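Endo-beta-N-acetylglucosaminidase F1 (Bacteroides thetaiotaomicron VPI-5482, PDB 6TCV) probably hydrolyses the chitobiose core of high-mannose N-glycans, acting as an endo-beta-N-acetylglucosaminidase of the human gut bacterium that makes it. Local coordinates at residues Leu172-Asn177 and Leu182-Phe187; Pro236-Gly241 and Ala278-Gly283; Ala409-Val414 and Ala431-Phe436. The protein carries 2 engineered substitutions. All coordinates share one frame; numbering follows the deposited sequence. Where two conformers were deposited one is given.

Contact 1 (Leu172-Asn177 and Leu182-Phe187); sequences LFFEVN and LNTLSF. With MAN (alpha-D-mannopyranose), chain B; MAN (alpha-D-mannopyranose), chain C; MAN (alpha-D-mannopyranose), chain D; BMA (beta-D-mannopyranose), chain E.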
loop_
_atom_site.group_PDB
_atom_site.type_symbol
_atom_site.label_atom_id
_atom_site.label_comp_id
_atom_site.label_asym_id
_atom_site.label_seq_id
_atom_site.Cartn_x
_atom_site.Cartn_y
_atom_site.Cartn_z
ATOM N N LEU A 172 -2.455 -9.493 -0.262
ATOM C CA LEU A 172 -2.030 -10.807 0.195
ATOM C C LEU A 172 -0.840 -10.710 1.141
ATOM O O LEU A 172 0.204 -10.193 0.761
ATOM C CB LEU A 172 -1.629 -11.660 -1.028
ATOM C CG LEU A 172 -1.286 -13.110 -0.719
ATOM C CD1 LEU A 172 -2.494 -13.828 -0.166
ATOM C CD2 LEU A 172 -0.804 -13.792 -2.011
ATOM N N PHE A 173 -0.948 -11.325 2.299
ATOM C CA PHE A 173 0.183 -11.452 3.217
ATOM C C PHE A 173 0.868 -12.789 3.043
ATOM O O PHE A 173 0.211 -13.825 3.081
ATOM C CB PHE A 173 -0.264 -11.414 4.679
ATOM C CG PHE A 173 -0.837 -10.132 5.193
ATOM C CD1 PHE A 173 -2.180 -9.828 5.020
ATOM C CD2 PHE A 173 -0.066 -9.278 6.008
ATOM C CE1 PHE A 173 -2.745 -8.714 5.620
ATOM C CE2 PHE A 173 -0.642 -8.126 6.549
ATOM C CZ PHE A 173 -1.985 -7.848 6.339
ATOM N N PHE A 174 2.199 -12.777 2.904
ATOM C CA PHE A 174 3.008 -13.991 2.996
ATOM C C PHE A 174 3.691 -14.076 4.348
ATOM O O PHE A 174 4.331 -13.111 4.794
ATOM C CB PHE A 174 4.118 -13.991 1.953
ATOM C CG PHE A 174 3.634 -14.272 0.595
ATOM C CD1 PHE A 174 3.416 -15.546 0.181
ATOM C CD2 PHE A 174 3.298 -13.227 -0.266
ATOM C CE1 PHE A 174 2.900 -15.807 -1.111
ATOM C CE2 PHE A 174 2.773 -13.510 -1.556
ATOM C CZ PHE A 174 2.590 -14.764 -1.945
ATOM N N GLU A 175 3.582 -15.243 4.997
ATOM C CA GLU A 175 4.396 -15.546 6.172
ATOM C C GLU A 175 5.775 -15.925 5.648
ATOM O O GLU A 175 6.055 -17.070 5.314
ATOM C CB GLU A 175 3.766 -16.665 6.979
ATOM C CG GLU A 175 2.545 -16.282 7.779
ATOM C CD GLU A 175 2.801 -15.857 9.220
ATOM O OE1 GLU A 175 3.878 -15.277 9.504
ATOM O OE2 GLU A 175 1.932 -16.105 10.069
ATOM N N VAL A 176 6.644 -14.923 5.510
ATOM C CA VAL A 176 7.938 -15.129 4.851
ATOM C C VAL A 176 8.901 -15.949 5.665
ATOM O O VAL A 176 9.948 -16.339 5.148
ATOM C CB VAL A 176 8.540 -13.793 4.380
ATOM C CG1 VAL A 176 7.649 -13.130 3.362
ATOM C CG2 VAL A 176 8.872 -12.832 5.552
ATOM N N ASN A 177 8.602 -16.249 6.938
ATOM C CA ASN A 177 9.367 -17.244 7.650
ATOM C C ASN A 177 9.342 -18.560 6.894
ATOM O O ASN A 177 10.262 -19.401 7.023
ATOM C CB ASN A 177 8.929 -17.431 9.091
ATOM C CG ASN A 177 9.260 -16.283 9.952
ATOM O OD1 ASN A 177 10.181 -15.510 9.696
ATOM N ND2 ASN A 177 8.521 -16.158 11.028
ATOM N N LEU A 182 7.591 -15.023 -4.151
ATOM C CA LEU A 182 7.444 -15.269 -5.580
ATOM C C LEU A 182 6.231 -16.126 -5.883
ATOM O O LEU A 182 5.757 -16.095 -7.030
ATOM C CB LEU A 182 8.724 -15.890 -6.171
ATOM C CG LEU A 182 9.921 -14.916 -6.258
ATOM C CD1 LEU A 182 11.103 -15.715 -6.803
ATOM C CD2 LEU A 182 9.706 -13.692 -7.091
ATOM N N ASN A 183 5.694 -16.850 -4.892
ATOM C CA ASN A 183 4.431 -17.582 -5.048
ATOM C C ASN A 183 3.263 -16.679 -5.409
ATOM O O ASN A 183 2.233 -17.195 -5.844
ATOM C CB ASN A 183 4.181 -18.437 -3.802
ATOM C CG ASN A 183 5.014 -19.651 -3.818
ATOM O OD1 ASN A 183 4.939 -20.486 -4.730
ATOM N ND2 ASN A 183 5.853 -19.784 -2.794
ATOM N N THR A 184 3.397 -15.362 -5.325
ATOM C CA THR A 184 2.409 -14.474 -5.925
ATOM C C THR A 184 2.119 -14.885 -7.362
ATOM O O THR A 184 0.973 -14.775 -7.844
ATOM C CB THR A 184 2.956 -13.049 -5.907
ATOM O OG1 THR A 184 3.194 -12.615 -4.564
ATOM C CG2 THR A 184 2.016 -12.037 -6.530
ATOM N N LEU A 185 3.150 -15.320 -8.091
ATOM C CA LEU A 185 3.039 -15.638 -9.512
ATOM C C LEU A 185 2.274 -16.922 -9.769
ATOM O O LEU A 185 1.947 -17.192 -10.934
ATOM C CB LEU A 185 4.415 -15.647 -10.160
ATOM C CG LEU A 185 5.161 -14.341 -10.043
ATOM C CD1 LEU A 185 6.540 -14.508 -10.702
ATOM C CD2 LEU A 185 4.393 -13.125 -10.558
ATOM N N SER A 186 1.955 -17.705 -8.726
ATOM C CA SER A 186 1.087 -18.865 -8.878
ATOM C C SER A 186 -0.364 -18.502 -9.134
ATOM O O SER A 186 -1.143 -19.407 -9.439
ATOM C CB SER A 186 1.100 -19.727 -7.630
ATOM O OG SER A 186 2.430 -20.172 -7.257
ATOM N N PHE A 187 -0.749 -17.247 -8.919
ATOM C CA PHE A 187 -2.134 -16.806 -8.917
ATOM C C PHE A 187 -2.451 -15.894 -10.106
ATOM O O PHE A 187 -2.181 -14.680 -10.054
ATOM C CB PHE A 187 -2.452 -16.065 -7.630
ATOM C CG PHE A 187 -2.338 -16.887 -6.361
ATOM C CD1 PHE A 187 -1.106 -17.037 -5.746
ATOM C CD2 PHE A 187 -3.448 -17.477 -5.790
ATOM C CE1 PHE A 187 -0.988 -17.776 -4.579
ATOM C CE2 PHE A 187 -3.377 -18.198 -4.624
ATOM C CZ PHE A 187 -2.114 -18.359 -4.007
HETATM C C1 MAN B . 10.915 -15.025 13.975
HETATM C C2 MAN B . 11.614 -15.887 12.931
HETATM C C3 MAN B . 11.086 -17.319 12.979
HETATM C C4 MAN B . 11.193 -17.868 14.392
HETATM C C5 MAN B . 10.422 -16.935 15.318
HETATM C C6 MAN B . 10.515 -17.340 16.765
HETATM O O2 MAN B . 13.028 -15.836 13.172
HETATM O O3 MAN B . 11.811 -18.095 12.042
HETATM O O4 MAN B . 10.611 -19.167 14.472
HETATM O O5 MAN B . 11.001 -15.628 15.246
HETATM O O6 MAN B . 9.636 -16.516 17.563
HETATM C C1 MAN C . 1.990 -20.266 13.093
HETATM C C2 MAN C . 3.169 -21.222 13.041
HETATM C C3 MAN C . 4.242 -20.646 12.113
HETATM C C4 MAN C . 3.603 -20.387 10.749
HETATM C C5 MAN C . 2.375 -19.480 10.836
HETATM C C6 MAN C . 1.597 -19.336 9.531
HETATM O O2 MAN C . 2.791 -22.480 12.473
HETATM O O3 MAN C . 5.375 -21.507 12.010
HETATM O O4 MAN C . 4.494 -19.708 9.863
HETATM O O5 MAN C . 1.454 -20.038 11.799
HETATM O O6 MAN C . 0.539 -18.388 9.662
HETATM C C1 MAN D . 7.431 -14.628 14.654
HETATM C C2 MAN D . 8.812 -14.004 14.500
HETATM C C3 MAN D . 8.646 -12.566 14.038
HETATM C C4 MAN D . 7.795 -12.474 12.778
HETATM C C5 MAN D . 6.469 -13.208 12.954
HETATM C C6 MAN D . 5.705 -13.366 11.655
HETATM O O2 MAN D . 9.565 -14.817 13.573
HETATM O O3 MAN D . 9.932 -12.017 13.749
HETATM O O4 MAN D . 7.463 -11.111 12.521
HETATM O O5 MAN D . 6.722 -14.551 13.432
HETATM O O6 MAN D . 4.500 -14.123 11.882
HETATM C C1 BMA E . 0.065 -16.143 13.772
HETATM C C2 BMA E . 0.977 -17.171 13.128
HETATM C C3 BMA E . 1.397 -18.211 14.149
HETATM C C4 BMA E . 1.943 -17.550 15.411
HETATM C C5 BMA E . 0.999 -16.457 15.919
HETATM C C6 BMA E . 1.576 -15.642 17.048
HETATM O O2 BMA E . 2.158 -16.479 12.678
HETATM O O3 BMA E . 2.438 -19.070 13.682
HETATM O O4 BMA E . 2.082 -18.489 16.486
HETATM O O5 BMA E . 0.724 -15.522 14.854
HETATM O O6 BMA E . 2.849 -15.113 16.585
#
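Phe174, near the end of strand 169-175, faces the 3-10 segment that runs to Ser186, its CA 8.9 Å from that of Asn183. The strand is the first of a (beta/alpha)8 barrel, and the 3-10 segment belongs to the connection toward the second strand, 198-209. Phe174 keeps CG beside its backbone N (chi1 -75°), which carries the far end of the ring onto the 3-10 turn at Asn183 and Thr184. CE1 meets CB of Asn183 at 4.0 Å, while CE2 lies 3.2 Å from OG1 of Thr184, both approached obliquely; both side chains run at about a right angle to that of Phe174, and the Asn183 amide is inclined 34° to the ring. The polar ends are held elsewhere: Thr184 OG1 is bonded to Pro181 O, and Asn183 OD1 to Tyr437 N. Beyond Phe174, at the strand's C-terminal end where (beta/alpha)8 enzymes carry their active sites, Glu175 centres an inverse gamma turn and, with Asn177, meets mannoses of the bound high-mannose substrate. Glu175, bent at chi2 (-93°), takes three hydroxyls: OE1 accepts a hydrogen bond from O6 of the chain D mannose at 2.7 Å, and OE2 from O2 of the beta-mannose at 2.6 Å and O6 of the chain C mannose at 2.7 Å. Asn177 lies alongside the chain B mannose, OD1 held by Asn222, and its ND2 donates to O2 of the chain D mannose at 3.1 Å.

Contact 2 (Pro236-Gly241 and Ala278-Gly283); sequences PLRRRG and AYNLDG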
loop_
_atom_site.group_PDB
_atom_site.type_symbol
_atom_site.label_atom_id
_atom_site.label_comp_id
_atom_site.label_asym_id
_atom_site.label_seq_id
_atom_site.Cartn_x
_atom_site.Cartn_y
_atom_site.Cartn_z
ATOM N N PRO A 236 11.183 -9.163 -9.103
ATOM C CA PRO A 236 10.434 -9.772 -10.228
ATOM C C PRO A 236 8.940 -9.543 -10.109
ATOM O O PRO A 236 8.238 -9.505 -11.120
ATOM C CB PRO A 236 10.799 -11.262 -10.147
ATOM C CG PRO A 236 12.158 -11.260 -9.463
ATOM C CD PRO A 236 12.077 -10.135 -8.450
ATOM N N LEU A 237 8.418 -9.415 -8.899
ATOM C CA LEU A 237 7.018 -9.086 -8.711
ATOM C C LEU A 237 6.717 -7.653 -9.106
ATOM O O LEU A 237 5.711 -7.367 -9.767
ATOM C CB LEU A 237 6.595 -9.318 -7.289
ATOM C CG LEU A 237 6.872 -10.685 -6.678
ATOM C CD1 LEU A 237 6.392 -10.725 -5.230
ATOM C CD2 LEU A 237 6.189 -11.729 -7.543
ATOM N N ARG A 238 7.597 -6.731 -8.712
ATOM C CA ARG A 238 7.388 -5.302 -8.998
ATOM C C ARG A 238 7.455 -5.028 -10.478
ATOM O O ARG A 238 6.712 -4.183 -10.988
ATOM C CB ARG A 238 8.404 -4.452 -8.228
ATOM C CG ARG A 238 8.210 -4.628 -6.736
ATOM C CD ARG A 238 9.087 -3.661 -5.921
ATOM N NE ARG A 238 8.627 -2.298 -6.100
ATOM C CZ ARG A 238 9.223 -1.371 -6.813
ATOM N NH1 ARG A 238 10.355 -1.577 -7.461
ATOM N NH2 ARG A 238 8.654 -0.163 -6.895
ATOM N N ARG A 239 8.302 -5.724 -11.212
ATOM C CA ARG A 239 8.386 -5.572 -12.664
ATOM C C ARG A 239 7.062 -5.888 -13.337
ATOM O O ARG A 239 6.833 -5.421 -14.468
ATOM C CB ARG A 239 9.510 -6.393 -13.266
ATOM C CG ARG A 239 10.858 -5.957 -12.895
ATOM C CD ARG A 239 11.927 -6.602 -13.789
ATOM N NE ARG A 239 12.029 -8.062 -13.750
ATOM C CZ ARG A 239 12.833 -8.743 -12.931
ATOM N NH1 ARG A 239 13.629 -8.089 -12.096
ATOM N NH2 ARG A 239 12.888 -10.068 -12.994
ATOM N N ARG A 240 6.257 -6.767 -12.734
ATOM C CA ARG A 240 4.961 -7.166 -13.278
ATOM C C ARG A 240 3.831 -6.345 -12.686
ATOM O O ARG A 240 2.650 -6.613 -12.962
ATOM C CB ARG A 240 4.690 -8.652 -13.040
ATOM C CG ARG A 240 5.646 -9.537 -13.805
ATOM C CD ARG A 240 5.432 -11.003 -13.465
ATOM N NE ARG A 240 6.396 -11.820 -14.193
ATOM C CZ ARG A 240 6.111 -12.779 -15.063
ATOM N NH1 ARG A 240 4.900 -13.121 -15.354
ATOM N NH2 ARG A 240 7.117 -13.443 -15.598
ATOM N N GLY A 241 4.138 -5.312 -11.911
ATOM C CA GLY A 241 3.118 -4.395 -11.456
ATOM C C GLY A 241 2.585 -4.685 -10.083
ATOM O O GLY A 241 1.689 -3.966 -9.623
ATOM N N ALA A 278 15.453 2.245 0.350
ATOM C CA ALA A 278 16.698 1.494 0.141
ATOM C C ALA A 278 16.453 0.186 -0.567
ATOM O O ALA A 278 17.286 -0.245 -1.374
ATOM C CB ALA A 278 17.385 1.258 1.501
ATOM N N TYR A 279 15.354 -0.479 -0.263
ATOM C CA TYR A 279 15.061 -1.792 -0.824
ATOM C C TYR A 279 14.059 -1.720 -1.975
ATOM O O TYR A 279 13.641 -2.762 -2.492
ATOM C CB TYR A 279 14.631 -2.790 0.228
ATOM C CG TYR A 279 15.699 -3.042 1.283
ATOM C CD1 TYR A 279 16.880 -3.718 0.936
ATOM C CD2 TYR A 279 15.590 -2.591 2.584
ATOM C CE1 TYR A 279 17.859 -3.993 1.880
ATOM C CE2 TYR A 279 16.612 -2.864 3.547
ATOM C CZ TYR A 279 17.718 -3.542 3.165
ATOM O OH TYR A 279 18.685 -3.804 4.114
ATOM N N ASN A 280 13.708 -0.512 -2.402
ATOM C CA ASN A 280 12.834 -0.302 -3.567
ATOM C C ASN A 280 11.525 -1.082 -3.389
ATOM O O ASN A 280 11.176 -1.975 -4.187
ATOM C CB ASN A 280 13.580 -0.620 -4.867
ATOM C CG ASN A 280 12.936 -0.027 -6.114
ATOM O OD1 ASN A 280 12.078 0.861 -6.080
ATOM N ND2 ASN A 280 13.422 -0.505 -7.270
ATOM N N LEU A 281 10.809 -0.753 -2.310
ATOM C CA LEU A 281 9.523 -1.337 -1.970
ATOM C C LEU A 281 8.425 -0.299 -2.162
ATOM O O LEU A 281 8.692 0.879 -2.406
ATOM C CB LEU A 281 9.496 -1.884 -0.549
ATOM C CG LEU A 281 10.654 -2.828 -0.204
ATOM C CD1 LEU A 281 10.490 -3.288 1.224
ATOM C CD2 LEU A 281 10.617 -4.042 -1.171
ATOM N N ASP A 282 7.171 -0.698 -1.995
ATOM C CA ASP A 282 6.038 0.146 -2.355
ATOM C C ASP A 282 5.243 0.674 -1.184
ATOM O O ASP A 282 4.213 1.322 -1.409
ATOM C CB ASP A 282 5.126 -0.591 -3.344
ATOM C CG ASP A 282 5.842 -0.917 -4.598
ATOM O OD1 ASP A 282 6.188 0.020 -5.342
ATOM O OD2 ASP A 282 6.085 -2.129 -4.872
ATOM N N GLY A 283 5.670 0.413 0.054
ATOM C CA GLY A 283 5.022 0.915 1.246
ATOM C C GLY A 283 5.045 -0.109 2.338
ATOM O O GLY A 283 5.895 -0.997 2.364
#
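Arg238 and Asp282 reach for each other from opposite directions and join the short helix 235-238 to the loop that leads into strand 283-287. Their salt bridge is the tight part of the contact. The guanidinium grips the carboxylate side-on: NE donates to OD2 at 2.8 Å (N-H...O 162°) and NH2 to OD1 at 2.9 Å (168°). Both oxygens lie close to the guanidinium plane and are met on their syn sides, though the carboxylate itself is tilted. A bend at chi3 of Arg238 (68°) turns the NE edge toward the acid, and with two bonds the group cannot easily rotate. Asp282 OD2 also receives the backbone N of Val244, so this oxygen has two donors. Over one face of the guanidinium lies the carbonyl O of Asn280, 3.2 Å from Arg238 CD; that oxygen is bonded instead to NE2 of Gln235, whose OE1 accepts from Arg238 NH1.

The side toward solvent is looser. There the exposed amide of Asn280, modelled in two conformers, lies about 3.3 Å from NH1 of Arg238 by either ND2 or OD1, so its part is doubtful. Schellman motifs end both helices here, with Asn280 and Gly241 as the positive-phi C-prime residues. The chain then turns from helix 235-238 into strand 243-249, and from helix 262-278 into strand 283-287. The contact therefore bridges two successive helix-to-strand turns at the N-terminal ends of adjacent parallel barrel strands, with Arg238 also touching Val244 of strand 243-249 and the neighbouring strand 324-329 bonded to Asp282 through Leu324.

Contact 3 (Ala409-Val414 and Ala431-Phe436); sequences AKYGSV and AAPTIF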
loop_
_atom_site.group_PDB
_atom_site.type_symbol
_atom_site.label_atom_id
_atom_site.label_comp_id
_atom_site.label_asym_id
_atom_site.label_seq_id
_atom_site.Cartn_x
_atom_site.Cartn_y
_atom_site.Cartn_z
ATOM N N ALA A 409 1.784 -26.133 -0.284
ATOM C CA ALA A 409 1.211 -27.379 0.199
ATOM C C ALA A 409 -0.291 -27.312 0.409
ATOM O O ALA A 409 -0.942 -28.369 0.500
ATOM C CB ALA A 409 1.915 -27.866 1.467
ATOM N N LYS A 410 -0.830 -26.109 0.589
ATOM C CA LYS A 410 -2.256 -25.927 0.794
ATOM C C LYS A 410 -2.925 -25.287 -0.407
ATOM O O LYS A 410 -4.061 -24.799 -0.308
ATOM C CB LYS A 410 -2.570 -25.123 2.065
ATOM C CG LYS A 410 -2.035 -25.779 3.324
ATOM C CD LYS A 410 -2.465 -25.041 4.587
ATOM C CE LYS A 410 -1.988 -25.764 5.830
ATOM N NZ LYS A 410 -2.724 -27.034 6.057
ATOM N N TYR A 411 -2.303 -25.326 -1.589
ATOM C CA TYR A 411 -2.910 -24.673 -2.744
ATOM C C TYR A 411 -4.260 -25.291 -3.097
ATOM O O TYR A 411 -5.117 -24.577 -3.614
ATOM C CB TYR A 411 -1.981 -24.730 -3.955
ATOM C CG TYR A 411 -0.953 -23.602 -4.089
ATOM C CD1 TYR A 411 -0.852 -22.585 -3.162
ATOM C CD2 TYR A 411 -0.131 -23.550 -5.195
ATOM C CE1 TYR A 411 0.057 -21.520 -3.329
ATOM C CE2 TYR A 411 0.778 -22.506 -5.355
ATOM C CZ TYR A 411 0.884 -21.539 -4.403
ATOM O OH TYR A 411 1.800 -20.500 -4.549
ATOM N N GLY A 412 -4.491 -26.576 -2.891
ATOM C CA GLY A 412 -5.809 -27.100 -3.161
ATOM C C GLY A 412 -6.890 -26.359 -2.390
ATOM O O GLY A 412 -7.947 -25.994 -2.922
ATOM N N SER A 413 -6.655 -26.158 -1.089
ATOM C CA SER A 413 -7.583 -25.384 -0.260
ATOM C C SER A 413 -7.675 -23.933 -0.716
ATOM O O SER A 413 -8.790 -23.386 -0.872
ATOM C CB SER A 413 -7.069 -25.426 1.195
ATOM O OG SER A 413 -7.910 -24.669 2.027
ATOM N N VAL A 414 -6.527 -23.284 -0.889
ATOM C CA VAL A 414 -6.523 -21.863 -1.240
ATOM C C VAL A 414 -7.313 -21.632 -2.531
ATOM O O VAL A 414 -8.189 -20.762 -2.605
ATOM C CB VAL A 414 -5.082 -21.335 -1.362
ATOM C CG1 VAL A 414 -5.051 -19.891 -1.863
ATOM C CG2 VAL A 414 -4.334 -21.445 -0.048
ATOM N N ALA A 431 -7.229 -19.171 -12.456
ATOM C CA ALA A 431 -6.761 -20.402 -13.078
ATOM C C ALA A 431 -6.095 -21.312 -12.033
ATOM O O ALA A 431 -5.497 -20.859 -11.072
ATOM C CB ALA A 431 -5.682 -20.065 -14.129
ATOM N N ALA A 432 -6.162 -22.615 -12.304
ATOM C CA ALA A 432 -5.432 -23.557 -11.475
ATOM C C ALA A 432 -3.934 -23.290 -11.543
ATOM O O ALA A 432 -3.422 -22.972 -12.618
ATOM C CB ALA A 432 -5.720 -24.986 -11.924
ATOM N N PRO A 433 -3.212 -23.415 -10.429
ATOM C CA PRO A 433 -1.774 -23.149 -10.437
ATOM C C PRO A 433 -0.989 -24.235 -11.141
ATOM O O PRO A 433 -1.302 -25.429 -11.087
ATOM C CB PRO A 433 -1.372 -23.116 -8.966
ATOM C CG PRO A 433 -2.360 -24.003 -8.318
ATOM C CD PRO A 433 -3.678 -23.785 -9.064
ATOM N N THR A 434 0.050 -23.815 -11.809
ATOM C CA THR A 434 0.986 -24.715 -12.464
ATOM C C THR A 434 2.403 -24.598 -11.957
ATOM O O THR A 434 3.203 -25.492 -12.261
ATOM C CB THR A 434 0.997 -24.474 -13.974
ATOM O OG1 THR A 434 1.419 -23.139 -14.161
ATOM C CG2 THR A 434 -0.341 -24.717 -14.623
ATOM N N ILE A 435 2.763 -23.561 -11.212
ATOM C CA ILE A 435 4.090 -23.523 -10.614
ATOM C C ILE A 435 4.001 -23.044 -9.171
ATOM O O ILE A 435 2.989 -22.526 -8.709
ATOM C CB ILE A 435 5.125 -22.682 -11.399
ATOM C CG1 ILE A 435 4.588 -21.290 -11.767
ATOM C CG2 ILE A 435 5.593 -23.442 -12.670
ATOM C CD1 ILE A 435 4.324 -20.315 -10.658
ATOM N N PHE A 436 5.110 -23.221 -8.468
ATOM C CA PHE A 436 5.296 -22.721 -7.113
ATOM C C PHE A 436 6.790 -22.507 -6.902
ATOM O O PHE A 436 7.623 -22.947 -7.702
ATOM C CB PHE A 436 4.698 -23.689 -6.056
ATOM C CG PHE A 436 5.563 -24.888 -5.760
ATOM C CD1 PHE A 436 5.543 -25.996 -6.610
ATOM C CD2 PHE A 436 6.420 -24.903 -4.657
ATOM C CE1 PHE A 436 6.357 -27.078 -6.364
ATOM C CE2 PHE A 436 7.223 -25.993 -4.438
ATOM C CZ PHE A 436 7.199 -27.036 -5.306
#
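Tyr411, on the first turn of helix 411-416, lies against Pro433 and the strand 435-436 that follows it, the CA atoms of Tyr411 and Pro433 being 7.9 Å apart. Apolar contact carries most of the interface. With chi2 at 1° the CA of Tyr411 lies in the plane of its own ring, and the CD2-CE2 side of the ring is turned toward the other segment. CD2 rests 3.9 Å from CG and 4.0 Å from CB of Pro433, the two side chains sliding past each other in opposite directions. Farther along the ring, CE2 comes 4.2 Å from CB of Phe436. Phe436 places CG between its backbone N and carbonyl carbon (chi1 79°), and the phenyl ring leads away, leaving the CB to touch the tyrosine.

The same CE2 has the carbonyl O of Ile435 at its edge, 4.0 Å away and near the ring plane. Helix 411-416 comes after the eighth barrel strand, 400-404, whereas residues 435-436 pair with 445-446 in a small antiparallel two-stranded sheet close to the C terminus, with backbone hydrogen bonding between Phe436 and Tyr445. The ring thus joins the end of the (beta/alpha)8 barrel to the C-terminal tail.

Three aromatic rings also meet Tyr411: Phe187 and Phe415 edge-to-face, and Tyr447 with its plane at about 50°. Among polar interactions, the phenol OH is hydrogen-bonded to OG of Ser186, and that OG is also bonded to Ile435 O, so the serine links the two segments where they make no direct bond. Within the helix, Val414 N donates to Lys410 O at 3.0 Å, with Lys410 at the N-cap position.

How the contacts relate
The three contacts follow one another along the chain, neither nesting nor crossing. Contact 1 closes a four-residue loop just after the first barrel strand. Contact 2 closes 36 residues that hold strand 243-249 and helix 262-278. Contact 3 closes a 16-residue loop that holds the end of helix 411-416 and helix 421-426. Segment 182-187 lies between the other two: toward contact 2, Leu185 CG packs 3.8 Å from Leu237 CD2, and toward contact 3, Phe187 CE2 reaches Val414 CG1 at 3.6 Å. Contacts 2 and 3 do not touch, their nearest atoms being about 9 Å apart. The loop after the first strand thus ties helix 235-238 to the C-terminal part of the chain.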